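Local coordinates for PAC2 family protein (PDB 2WAM) that is of unknown function but belongs to the PAC2 family and represents a duplicated gene family in actinobacteria, at residues P56-S61 and P143-A148; G74-G79 and R337-Q342; L136-G141 and S266-L271; L178-M183 and F237-P242. One frame throughout, in Å; residues are numbered along the deposited sequence.

Interaction 1. Residues P56-S61 and P143-A148; sequences PQLSSS and PFLLLA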
loop_
_atom_site.group_PDB
_atom_site.type_symbol
_atom_site.label_atom_id
_atom_site.label_comp_id
_atom_site.label_asym_id
_atom_site.label_seq_id
_atom_site.Cartn_x
_atom_site.Cartn_y
_atom_site.Cartn_z
ATOM N N PRO A 56 1.599 -6.183 27.825
ATOM C CA PRO A 56 1.954 -6.409 29.228
ATOM C C PRO A 56 3.216 -7.260 29.321
ATOM O O PRO A 56 3.697 -7.762 28.302
ATOM C CB PRO A 56 0.765 -7.222 29.767
ATOM C CG PRO A 56 -0.323 -7.105 28.738
ATOM C CD PRO A 56 0.387 -6.924 27.436
ATOM N N GLN A 57 3.745 -7.419 30.529
ATOM C CA GLN A 57 4.811 -8.379 30.769
ATOM C C GLN A 57 4.222 -9.773 30.584
ATOM O O GLN A 57 3.154 -10.071 31.126
ATOM C CB GLN A 57 5.351 -8.213 32.193
ATOM C CG GLN A 57 6.441 -9.208 32.570
ATOM C CD GLN A 57 7.647 -9.100 31.659
ATOM O OE1 GLN A 57 8.281 -10.101 31.321
ATOM N NE2 GLN A 57 7.961 -7.876 31.242
ATOM N N LEU A 58 4.892 -10.625 29.811
ATOM C CA LEU A 58 4.358 -11.966 29.554
ATOM C C LEU A 58 5.227 -13.093 30.099
ATOM O O LEU A 58 4.936 -14.272 29.902
ATOM C CB LEU A 58 4.117 -12.169 28.068
ATOM C CG LEU A 58 3.008 -11.273 27.527
ATOM C CD1 LEU A 58 2.938 -11.342 26.009
ATOM C CD2 LEU A 58 1.694 -11.669 28.160
ATOM N N SER A 59 6.285 -12.723 30.803
ATOM C CA SER A 59 7.208 -13.706 31.335
ATOM C C SER A 59 6.811 -14.111 32.749
ATOM O O SER A 59 6.302 -13.293 33.522
ATOM C CB SER A 59 8.627 -13.152 31.311
ATOM O OG SER A 59 9.557 -14.203 31.153
ATOM N N SER A 60 7.027 -15.382 33.078
ATOM C CA SER A 60 6.681 -15.892 34.400
ATOM C C SER A 60 7.716 -15.429 35.406
ATOM O O SER A 60 8.795 -14.956 35.034
ATOM C CB SER A 60 6.612 -17.424 34.412
ATOM O OG SER A 60 5.713 -17.926 33.439
ATOM N N SER A 61 7.377 -15.576 36.681
ATOM C CA SER A 61 8.286 -15.259 37.772
ATOM C C SER A 61 9.660 -15.892 37.571
ATOM O O SER A 61 10.634 -15.440 38.164
ATOM C CB SER A 61 7.690 -15.718 39.103
ATOM O OG SER A 61 8.512 -15.320 40.187
ATOM N N PRO A 143 1.202 -15.095 33.448
ATOM C CA PRO A 143 0.673 -14.561 32.179
ATOM C C PRO A 143 0.535 -15.644 31.121
ATOM O O PRO A 143 1.342 -16.572 31.082
ATOM C CB PRO A 143 1.742 -13.543 31.736
ATOM C CG PRO A 143 2.559 -13.280 32.980
ATOM C CD PRO A 143 2.534 -14.557 33.760
ATOM N N PHE A 144 -0.494 -15.544 30.290
ATOM C CA PHE A 144 -0.578 -16.392 29.112
ATOM C C PHE A 144 -1.359 -15.702 28.015
ATOM O O PHE A 144 -2.017 -14.695 28.263
ATOM C CB PHE A 144 -1.117 -17.803 29.432
ATOM C CG PHE A 144 -2.554 -17.843 29.894
ATOM C CD1 PHE A 144 -3.566 -18.200 29.019
ATOM C CD2 PHE A 144 -2.886 -17.573 31.216
ATOM C CE1 PHE A 144 -4.891 -18.264 29.449
ATOM C CE2 PHE A 144 -4.210 -17.631 31.647
ATOM C CZ PHE A 144 -5.211 -17.977 30.762
ATOM N N LEU A 145 -1.261 -16.230 26.797
ATOM C CA LEU A 145 -1.955 -15.639 25.658
ATOM C C LEU A 145 -3.160 -16.474 25.215
ATOM O O LEU A 145 -3.167 -17.711 25.320
ATOM C CB LEU A 145 -0.986 -15.436 24.491
ATOM C CG LEU A 145 0.148 -14.442 24.741
ATOM C CD1 LEU A 145 1.118 -14.402 23.567
ATOM C CD2 LEU A 145 -0.430 -13.064 25.017
ATOM N N LEU A 146 -4.181 -15.782 24.729
ATOM C CA LEU A 146 -5.370 -16.434 24.198
ATOM C C LEU A 146 -5.683 -15.827 22.853
ATOM O O LEU A 146 -5.905 -14.635 22.762
ATOM C CB LEU A 146 -6.580 -16.232 25.120
ATOM C CG LEU A 146 -7.922 -16.718 24.539
ATOM C CD1 LEU A 146 -7.923 -18.227 24.284
ATOM C CD2 LEU A 146 -9.101 -16.345 25.424
ATOM N N LEU A 147 -5.686 -16.654 21.815
ATOM C CA LEU A 147 -6.157 -16.262 20.488
ATOM C C LEU A 147 -7.579 -16.791 20.285
ATOM O O LEU A 147 -7.791 -18.004 20.298
ATOM C CB LEU A 147 -5.233 -16.835 19.406
ATOM C CG LEU A 147 -5.671 -16.607 17.955
ATOM C CD1 LEU A 147 -5.555 -15.133 17.566
ATOM C CD2 LEU A 147 -4.877 -17.482 17.025
ATOM N N ALA A 148 -8.553 -15.895 20.101
ATOM C CA ALA A 148 -9.963 -16.314 20.033
ATOM C C ALA A 148 -10.815 -15.464 19.113
ATOM O O ALA A 148 -10.431 -14.357 18.736
ATOM C CB ALA A 148 -10.589 -16.369 21.440
HETATM O O HOH W 1 3.985 -16.457 31.277
#

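Interaction 2. Residues G74-G79 and R337-Q342; sequences GFSDAG and RFLAQQ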
loop_
_atom_site.group_PDB
_atom_site.type_symbol
_atom_site.label_atom_id
_atom_site.label_comp_id
_atom_site.label_asym_id
_atom_site.label_seq_id
_atom_site.Cartn_x
_atom_site.Cartn_y
_atom_site.Cartn_z
ATOM N N GLY A 74 -16.106 -21.894 13.887
ATOM C CA GLY A 74 -16.434 -21.937 12.475
ATOM C C GLY A 74 -16.021 -23.226 11.788
ATOM O O GLY A 74 -16.495 -23.529 10.697
ATOM N N PHE A 75 -15.143 -23.990 12.431
ATOM C CA PHE A 75 -14.701 -25.272 11.900
ATOM C C PHE A 75 -15.617 -26.397 12.372
ATOM O O PHE A 75 -16.438 -26.898 11.621
ATOM C CB PHE A 75 -13.256 -25.555 12.321
ATOM C CG PHE A 75 -12.749 -26.908 11.891
ATOM C CD1 PHE A 75 -12.031 -27.700 12.770
ATOM C CD2 PHE A 75 -12.994 -27.388 10.610
ATOM C CE1 PHE A 75 -11.567 -28.935 12.381
ATOM C CE2 PHE A 75 -12.536 -28.621 10.219
ATOM C CZ PHE A 75 -11.820 -29.396 11.098
ATOM N N SER A 76 -15.454 -26.791 13.625
ATOM C CA SER A 76 -16.326 -27.766 14.249
ATOM C C SER A 76 -16.608 -27.286 15.658
ATOM O O SER A 76 -15.686 -27.165 16.464
ATOM C CB SER A 76 -15.652 -29.134 14.299
ATOM O OG SER A 76 -16.348 -30.011 15.165
ATOM N N ASP A 77 -17.881 -27.020 15.942
ATOM C CA ASP A 77 -18.294 -26.382 17.190
ATOM C C ASP A 77 -19.354 -27.155 17.968
ATOM O O ASP A 77 -20.310 -26.568 18.477
ATOM C CB ASP A 77 -18.799 -24.976 16.897
ATOM C CG ASP A 77 -17.706 -24.081 16.388
ATOM O OD1 ASP A 77 -16.774 -23.821 17.174
ATOM O OD2 ASP A 77 -17.762 -23.666 15.209
ATOM N N ALA A 78 -19.169 -28.467 18.067
ATOM C CA ALA A 78 -20.064 -29.305 18.842
ATOM C C ALA A 78 -20.065 -28.865 20.299
ATOM O O ALA A 78 -19.001 -28.676 20.902
ATOM C CB ALA A 78 -19.652 -30.766 18.730
ATOM N N GLY A 79 -21.267 -28.715 20.852
ATOM C CA GLY A 79 -21.452 -28.278 22.223
ATOM C C GLY A 79 -21.143 -26.802 22.381
ATOM O O GLY A 79 -21.143 -26.277 23.488
ATOM N N ARG A 337 -15.564 -39.079 9.443
ATOM C CA ARG A 337 -16.915 -38.894 8.917
ATOM C C ARG A 337 -17.628 -37.726 9.586
ATOM O O ARG A 337 -18.351 -36.974 8.932
ATOM C CB ARG A 337 -17.730 -40.180 9.086
ATOM C CG ARG A 337 -19.180 -40.064 8.664
ATOM C CD ARG A 337 -19.857 -41.422 8.682
ATOM N NE ARG A 337 -21.305 -41.313 8.524
ATOM C CZ ARG A 337 -22.116 -42.342 8.284
ATOM N NH1 ARG A 337 -21.625 -43.569 8.166
ATOM N NH2 ARG A 337 -23.422 -42.144 8.157
ATOM N N PHE A 338 -17.407 -37.589 10.893
ATOM C CA PHE A 338 -18.047 -36.558 11.709
ATOM C C PHE A 338 -17.403 -35.181 11.558
ATOM O O PHE A 338 -18.104 -34.176 11.451
ATOM C CB PHE A 338 -18.033 -36.958 13.186
ATOM C CG PHE A 338 -19.166 -37.860 13.588
ATOM C CD1 PHE A 338 -18.914 -39.122 14.105
ATOM C CD2 PHE A 338 -20.482 -37.441 13.461
ATOM C CE1 PHE A 338 -19.953 -39.948 14.486
ATOM C CE2 PHE A 338 -21.524 -38.262 13.839
ATOM C CZ PHE A 338 -21.260 -39.518 14.352
ATOM N N LEU A 339 -16.071 -35.138 11.570
ATOM C CA LEU A 339 -15.345 -33.878 11.431
ATOM C C LEU A 339 -15.538 -33.270 10.037
ATOM O O LEU A 339 -15.769 -32.071 9.906
ATOM C CB LEU A 339 -13.853 -34.067 11.724
ATOM C CG LEU A 339 -13.050 -32.780 11.945
ATOM C CD1 LEU A 339 -13.168 -32.301 13.381
ATOM C CD2 LEU A 339 -11.586 -32.966 11.574
ATOM N N ALA A 340 -15.444 -34.102 9.003
ATOM C CA ALA A 340 -15.653 -33.650 7.630
ATOM C C ALA A 340 -17.077 -33.130 7.440
ATOM O O ALA A 340 -17.316 -32.222 6.644
ATOM C CB ALA A 340 -15.348 -34.779 6.631
ATOM N N GLN A 341 -18.011 -33.717 8.184
ATOM C CA GLN A 341 -19.424 -33.360 8.104
ATOM C C GLN A 341 -19.655 -31.950 8.625
ATOM O O GLN A 341 -20.423 -31.183 8.038
ATOM C CB GLN A 341 -20.265 -34.362 8.904
ATOM C CG GLN A 341 -21.744 -34.020 9.004
ATOM C CD GLN A 341 -22.464 -34.868 10.037
ATOM O OE1 GLN A 341 -22.163 -36.052 10.205
ATOM N NE2 GLN A 341 -23.418 -34.263 10.736
ATOM N N GLN A 342 -18.980 -31.629 9.732
ATOM C CA GLN A 342 -19.032 -30.310 10.362
ATOM C C GLN A 342 -18.288 -29.273 9.529
ATOM O O GLN A 342 -18.763 -28.150 9.345
ATOM C CB GLN A 342 -18.430 -30.368 11.771
ATOM C CG GLN A 342 -19.227 -31.221 12.747
ATOM C CD GLN A 342 -20.652 -30.711 12.959
ATOM O OE1 GLN A 342 -20.868 -29.700 13.626
ATOM N NE2 GLN A 342 -21.628 -31.422 12.400
HETATM O O HOH W 2 -20.105 -27.447 14.503
#

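Interaction 3. Residues L136-G141 and S266-L271; sequences LRDSIG and SLQLPL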
loop_
_atom_site.group_PDB
_atom_site.type_symbol
_atom_site.label_atom_id
_atom_site.label_comp_id
_atom_site.label_asym_id
_atom_site.label_seq_id
_atom_site.Cartn_x
_atom_site.Cartn_y
_atom_site.Cartn_z
ATOM N N LEU A 136 -3.772 -12.755 29.328
ATOM C CA LEU A 136 -4.499 -13.018 30.558
ATOM C C LEU A 136 -3.523 -13.383 31.682
ATOM O O LEU A 136 -2.337 -13.598 31.441
ATOM C CB LEU A 136 -5.500 -14.166 30.359
ATOM C CG LEU A 136 -6.670 -13.994 29.383
ATOM C CD1 LEU A 136 -6.189 -14.126 27.956
ATOM C CD2 LEU A 136 -7.768 -15.033 29.648
ATOM N N ARG A 137 -4.032 -13.453 32.908
ATOM C CA ARG A 137 -3.263 -13.980 34.028
ATOM C C ARG A 137 -4.108 -14.988 34.779
ATOM O O ARG A 137 -5.285 -14.747 35.036
ATOM C CB ARG A 137 -2.810 -12.871 34.976
ATOM C CG ARG A 137 -2.265 -11.643 34.280
ATOM C CD ARG A 137 -1.851 -10.594 35.283
ATOM N NE ARG A 137 -0.462 -10.781 35.676
ATOM C CZ ARG A 137 0.009 -10.524 36.887
ATOM N NH1 ARG A 137 -0.807 -10.084 37.839
ATOM N NH2 ARG A 137 1.292 -10.723 37.148
ATOM N N ASP A 138 -3.507 -16.122 35.124
ATOM C CA ASP A 138 -4.213 -17.152 35.875
ATOM C C ASP A 138 -4.308 -16.794 37.362
ATOM O O ASP A 138 -3.887 -15.715 37.777
ATOM C CB ASP A 138 -3.561 -18.521 35.673
ATOM C CG ASP A 138 -2.259 -18.671 36.429
ATOM O OD1 ASP A 138 -1.668 -19.768 36.340
ATOM O OD2 ASP A 138 -1.830 -17.704 37.108
ATOM N N SER A 139 -4.847 -17.708 38.160
ATOM C CA SER A 139 -5.221 -17.368 39.528
ATOM C C SER A 139 -4.041 -17.012 40.436
ATOM O O SER A 139 -4.245 -16.483 41.527
ATOM C CB SER A 139 -6.080 -18.464 40.146
ATOM O OG SER A 139 -7.265 -18.665 39.393
ATOM N N ILE A 140 -2.817 -17.279 39.982
ATOM C CA ILE A 140 -1.623 -16.882 40.730
ATOM C C ILE A 140 -0.776 -15.864 39.972
ATOM O O ILE A 140 0.368 -15.585 40.344
ATOM C CB ILE A 140 -0.730 -18.096 41.093
ATOM C CG1 ILE A 140 -0.135 -18.731 39.837
ATOM C CG2 ILE A 140 -1.516 -19.130 41.896
ATOM C CD1 ILE A 140 0.827 -19.829 40.148
ATOM N N GLY A 141 -1.322 -15.332 38.885
ATOM C CA GLY A 141 -0.655 -14.265 38.155
ATOM C C GLY A 141 0.287 -14.672 37.031
ATOM O O GLY A 141 0.977 -13.824 36.476
ATOM N N SER A 266 0.353 -25.698 32.782
ATOM C CA SER A 266 0.739 -25.352 34.148
ATOM C C SER A 266 0.026 -24.067 34.585
ATOM O O SER A 266 0.624 -23.146 35.147
ATOM C CB SER A 266 2.259 -25.194 34.254
ATOM O OG SER A 266 2.883 -26.463 34.263
ATOM N N LEU A 267 -1.263 -24.009 34.290
ATOM C CA LEU A 267 -2.059 -22.853 34.623
ATOM C C LEU A 267 -3.061 -23.213 35.707
ATOM O O LEU A 267 -3.529 -24.357 35.796
ATOM C CB LEU A 267 -2.783 -22.322 33.385
ATOM C CG LEU A 267 -1.907 -21.672 32.306
ATOM C CD1 LEU A 267 -2.780 -21.117 31.206
ATOM C CD2 LEU A 267 -1.042 -20.572 32.896
ATOM N N GLN A 268 -3.361 -22.234 36.551
ATOM C CA GLN A 268 -4.427 -22.379 37.516
ATOM C C GLN A 268 -5.625 -21.606 36.990
ATOM O O GLN A 268 -5.623 -20.377 36.957
ATOM C CB GLN A 268 -3.986 -21.893 38.897
ATOM C CG GLN A 268 -2.824 -22.685 39.449
ATOM C CD GLN A 268 -2.720 -22.623 40.960
ATOM O OE1 GLN A 268 -3.670 -22.251 41.653
ATOM N NE2 GLN A 268 -1.559 -22.996 41.481
ATOM N N LEU A 269 -6.643 -22.343 36.558
ATOM C CA LEU A 269 -7.804 -21.731 35.935
ATOM C C LEU A 269 -9.034 -21.874 36.831
ATOM O O LEU A 269 -9.369 -22.985 37.242
ATOM C CB LEU A 269 -8.029 -22.348 34.551
ATOM C CG LEU A 269 -6.848 -22.260 33.563
ATOM C CD1 LEU A 269 -7.123 -22.988 32.241
ATOM C CD2 LEU A 269 -6.482 -20.807 33.301
ATOM N N PRO A 270 -9.689 -20.741 37.162
ATOM C CA PRO A 270 -10.865 -20.761 38.046
ATOM C C PRO A 270 -12.105 -21.209 37.293
ATOM O O PRO A 270 -12.736 -20.401 36.622
ATOM C CB PRO A 270 -11.016 -19.298 38.474
ATOM C CG PRO A 270 -10.382 -18.510 37.373
ATOM C CD PRO A 270 -9.304 -19.370 36.772
ATOM N N LEU A 271 -12.465 -22.478 37.437
ATOM C CA LEU A 271 -13.484 -23.084 36.592
ATOM C C LEU A 271 -14.825 -23.256 37.278
ATOM O O LEU A 271 -15.760 -23.762 36.665
ATOM C CB LEU A 271 -12.996 -24.441 36.065
ATOM C CG LEU A 271 -11.749 -24.396 35.179
ATOM C CD1 LEU A 271 -11.552 -25.722 34.477
ATOM C CD2 LEU A 271 -11.848 -23.255 34.171
HETATM O O HOH W 3 0.644 -20.995 36.897
#

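Interaction 4. Residues L178-M183 and F237-P242; sequences LGTVPM and FTVHVP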
loop_
_atom_site.group_PDB
_atom_site.type_symbol
_atom_site.label_atom_id
_atom_site.label_comp_id
_atom_site.label_asym_id
_atom_site.label_seq_id
_atom_site.Cartn_x
_atom_site.Cartn_y
_atom_site.Cartn_z
ATOM N N LEU A 178 -7.609 -25.759 20.737
ATOM C CA LEU A 178 -8.862 -26.351 21.168
ATOM C C LEU A 178 -9.709 -26.829 19.987
ATOM O O LEU A 178 -9.771 -26.172 18.945
ATOM C CB LEU A 178 -9.656 -25.363 22.015
ATOM C CG LEU A 178 -8.927 -24.747 23.208
ATOM C CD1 LEU A 178 -9.934 -24.082 24.158
ATOM C CD2 LEU A 178 -8.100 -25.804 23.913
ATOM N N GLY A 179 -10.350 -27.982 20.167
ATOM C CA GLY A 179 -11.245 -28.537 19.174
ATOM C C GLY A 179 -12.417 -29.322 19.752
ATOM O O GLY A 179 -12.414 -29.740 20.919
ATOM N N THR A 180 -13.438 -29.502 18.921
ATOM C CA THR A 180 -14.544 -30.399 19.224
ATOM C C THR A 180 -14.791 -31.280 18.012
ATOM O O THR A 180 -14.403 -30.947 16.886
ATOM C CB THR A 180 -15.878 -29.654 19.462
ATOM O OG1 THR A 180 -16.420 -29.234 18.200
ATOM C CG2 THR A 180 -15.718 -28.457 20.381
ATOM N N VAL A 181 -15.456 -32.400 18.253
ATOM C CA VAL A 181 -15.973 -33.242 17.187
ATOM C C VAL A 181 -17.157 -33.995 17.783
ATOM O O VAL A 181 -17.110 -34.407 18.940
ATOM C CB VAL A 181 -14.888 -34.207 16.634
ATOM C CG1 VAL A 181 -14.335 -35.097 17.737
ATOM C CG2 VAL A 181 -15.438 -35.053 15.494
ATOM N N PRO A 182 -18.246 -34.127 17.019
ATOM C CA PRO A 182 -19.376 -34.929 17.506
ATOM C C PRO A 182 -19.029 -36.402 17.379
ATOM O O PRO A 182 -18.412 -36.769 16.391
ATOM C CB PRO A 182 -20.517 -34.573 16.546
ATOM C CG PRO A 182 -20.026 -33.379 15.754
ATOM C CD PRO A 182 -18.537 -33.470 15.737
ATOM N N MET A 183 -19.388 -37.216 18.367
ATOM C CA MET A 183 -19.122 -38.648 18.319
ATOM C C MET A 183 -20.302 -39.404 18.899
ATOM O O MET A 183 -21.093 -38.856 19.673
ATOM C CB MET A 183 -17.853 -39.003 19.103
ATOM C CG MET A 183 -16.591 -38.345 18.574
ATOM S SD MET A 183 -16.002 -39.070 17.027
ATOM C CE MET A 183 -15.348 -40.628 17.616
ATOM N N PHE A 237 -6.168 -30.400 21.641
ATOM C CA PHE A 237 -7.148 -31.286 22.242
ATOM C C PHE A 237 -8.478 -31.162 21.531
ATOM O O PHE A 237 -9.027 -30.075 21.392
ATOM C CB PHE A 237 -7.294 -30.985 23.731
ATOM C CG PHE A 237 -6.024 -31.128 24.488
ATOM C CD1 PHE A 237 -5.329 -30.008 24.915
ATOM C CD2 PHE A 237 -5.502 -32.388 24.753
ATOM C CE1 PHE A 237 -4.133 -30.138 25.620
ATOM C CE2 PHE A 237 -4.317 -32.536 25.447
ATOM C CZ PHE A 237 -3.627 -31.403 25.886
ATOM N N THR A 238 -8.987 -32.287 21.066
ATOM C CA THR A 238 -10.267 -32.315 20.403
ATOM C C THR A 238 -11.222 -33.116 21.272
ATOM O O THR A 238 -11.097 -34.331 21.402
ATOM C CB THR A 238 -10.141 -32.949 19.029
ATOM O OG1 THR A 238 -9.161 -32.228 18.269
ATOM C CG2 THR A 238 -11.476 -32.910 18.315
ATOM N N VAL A 239 -12.159 -32.414 21.891
ATOM C CA VAL A 239 -13.073 -33.024 22.846
ATOM C C VAL A 239 -14.258 -33.687 22.121
ATOM O O VAL A 239 -14.687 -33.222 21.055
ATOM C CB VAL A 239 -13.521 -31.989 23.927
ATOM C CG1 VAL A 239 -14.158 -30.732 23.291
ATOM C CG2 VAL A 239 -14.442 -32.617 24.938
ATOM N N HIS A 240 -14.764 -34.785 22.681
ATOM C CA HIS A 240 -15.871 -35.512 22.063
ATOM C C HIS A 240 -17.225 -35.130 22.648
ATOM O O HIS A 240 -17.453 -35.261 23.846
ATOM C CB HIS A 240 -15.653 -37.018 22.174
ATOM C CG HIS A 240 -14.403 -37.494 21.502
ATOM N ND1 HIS A 240 -13.520 -38.364 22.102
ATOM C CD2 HIS A 240 -13.881 -37.208 20.287
ATOM C CE1 HIS A 240 -12.513 -38.601 21.281
ATOM N NE2 HIS A 240 -12.707 -37.911 20.174
ATOM N N VAL A 241 -18.117 -34.656 21.789
ATOM C CA VAL A 241 -19.457 -34.257 22.206
ATOM C C VAL A 241 -20.496 -35.228 21.653
ATOM O O VAL A 241 -20.468 -35.563 20.464
ATOM C CB VAL A 241 -19.814 -32.831 21.704
ATOM C CG1 VAL A 241 -21.201 -32.429 22.181
ATOM C CG2 VAL A 241 -18.771 -31.821 22.150
ATOM N N PRO A 242 -21.414 -35.691 22.514
ATOM C CA PRO A 242 -22.507 -36.551 22.047
ATOM C C PRO A 242 -23.175 -35.919 20.822
ATOM O O PRO A 242 -23.526 -34.740 20.892
ATOM C CB PRO A 242 -23.465 -36.560 23.238
ATOM C CG PRO A 242 -22.591 -36.369 24.414
ATOM C CD PRO A 242 -21.481 -35.454 23.966
#

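Interaction 1. Residues P56-S61 and P143-A148
L58 meets P143 and L145 through apolar contacts between loop P56-S61 and strand P143-A148. Its two methyls share the work: L58 CD2 lies 4.0 Å from P143 CB, and L58 CD1 lies 3.9 Å from L145 CD2. The geometry of the two approaches differs, because L58 and P143 run antiparallel alongside each other, whereas the side chains of L58 and L145 are roughly perpendicular. In L145, CG sits beside the backbone N and opposite the carbonyl carbon (chi1 -64°); this, with chi2 near 175°, brings CD2 to the methyls of L58.

The P143 ring also rests on the loop backbone. P143 CB is 3.8 Å from L58 CA, and P143 CG is 3.8 Å from the carbonyl O of both Q57 and S59.

In the mixed sheet, strand 143-148 lies between its antiparallel neighbour 131-137 and its parallel neighbour 67-73. The loop runs from strand 49-51 to strand 67-73 and crosses the start of strand 143-148, the touching parts being 110° apart in direction. L58 also packs on A135 of strand 131-137.

No direct hydrogen bond joins the segments; polar contact runs through one water. It donates to L58 O at 2.8 Å and to P143 O at 2.7 Å, so two main-chain carbonyls, one from each segment, are bridged. It also accepts from S60 OG at 3.1 Å, although S60 is poorly ordered. The hydroxyl of S59 is engaged within the same loop, hydrogen-bonded to R64 O.

Interaction 2. Residues G74-G79 and R337-Q342
S76 and Q342 bring the two backbones closest, with their CA atoms 5.4 Å apart, where loop G74-G79 passes helix 333-343. The loop is a beta-alpha connection: it leaves the C-terminal end of strand 67-73 in the central sheet and leads into helix 81-92. The C-terminal helix lies against the same end of the sheet, with Q342 touching P182 and F338 touching V181 of strand 174-183.

The F75 ring stands nearly perpendicular to the L339 side chain, and F75 CZ comes within 3.6 Å of L339 CD2. F75 reaches the leucine by swinging CG opposite its backbone N (chi1 176°). Beside this pair, S76 CB is 4.1 Å from L339 CD1, while S76 OG lies 3.9 Å from Q342 CG. That hydroxyl is hydrogen-bonded to T180 O on strand 174-183.

Within the loop, D77 OD2 accepts from G74 N at 2.8 Å with its syn lone pair. A second subunit reaches the same place: its R110 NH2 is hydrogen-bonded to G74 O, and its R113 packs on F75. The polar link between loop and helix is a water that accepts from D77 N at 2.7 Å; it sits unusually close to Q342 OE1, so that side of the bridge is less certain.

Interaction 3. Residues L136-G141 and S266-L271
The main chain of Q268 is gripped at both ends by the D138-S139 corner. Q268 N donates to D138 OD1 at 3.0 Å in an almost straight bond (174°), and S139 N returns a bond of 3.0 Å to Q268 O. The first donor comes from above the carboxylate plane, 38° out of it. The other carboxylate oxygen serves its own chain: D138 OD2 accepts from I140 N at 3.1 Å, forming an Asx turn, and also from T142 N, just past the turn. With CG between the backbone N and the carbonyl carbon (chi1 75°), the carboxylate is placed to meet both its own turn and Q268. A water extends the network, donating to D138 OD1 at 2.7 Å and to S266 O at 2.8 Å.

D138-G141 is a type I beta turn, and it forms most of the connection between the antiparallel strands 131-137 and 143-148 of a hairpin. The hairpin tip is thus tied to the loop that connects helix 251-265 with helix 272-289.

Outside the polar centre, S139 OG lies 3.4 Å from P270 CD. On the exposed side the I140 side chain lies crosswise to that of Q268, with I140 CG2 3.8 Å from Q268 OE1. On the inner side L267 CD2 is 3.6 Å from D138 OD1, while the L267 and L269 side chains both pack on F144 of strand 143-148.

Interaction 4. Residues L178-M183 and F237-P242
G179 and T238 lie in register between two strands that run parallel with 30° between their axes, and five main-chain hydrogen bonds join the strands. The first, G179 N to F237 O at 2.8 Å, is weak because it is bent to 129°. The next four alternate along the pair. V239 N donates to G179 O at 2.9 Å. V181 N meets V239 O at 3.0 Å. V241 N reaches V181 O at 3.0 Å, and M183 N closes the series on V241 O at 2.9 Å. The acceptors G179 O, V181 O, V239 O and V241 O each add a CA-H contact, from T238, H240, T180 and P182 respectively.

Main-chain groups turned the other way bond to the flanking chain: T238 pairs with T194 of strand 193-197, H240 with T192 just before it, and L178 with H70 of strand 67-73. Among the side chains, T180 OG1 accepts from A78 N. H240 ND1 is hydrogen-bonded to T192 OG1, while T238 OG1 has a weak bond to H196 NE2.

On the face carrying V181 and H240, V181 CG1 sits at the ring edge, 3.3 Å from H240 CD2. M183, folded at chi2 and chi3, brings CG to H240 CD2, and its SD lies obliquely 4.9 Å from the H240 ring centroid, a Met-aromatic contact. V181 and T238 also pack on F335 of helix 333-343. On the other face, L178, F237 and V239 touch helix 251-265. Neighbouring parallel strands buried between helices on both faces are characteristic of an alpha/beta fold with a central sheet, here in the PAC2 region.

Interactions 1, 3 and 4 all reach one mixed sheet, and interaction 2 lies against an end of it. Interactions 1 and 3, with centres 11 Å apart, share the hairpin of strands 131-137 and 143-148, where F144 O bonds to L136 N. Interactions 2 and 4, with centres 8 Å apart, meet where loop 74-79 is hydrogen-bonded to strand 174-183. The centres of interactions 1 and 2 are about 29 Å apart, although nearest atoms of interactions 1 and 4 are about 6 Å apart. Along the chain, interaction 1 crosses interactions 2 and 3 and closes before interaction 4, which is nested inside 3, and both inside 2, whose helix 333-343 returns the C-terminal end to the sheet.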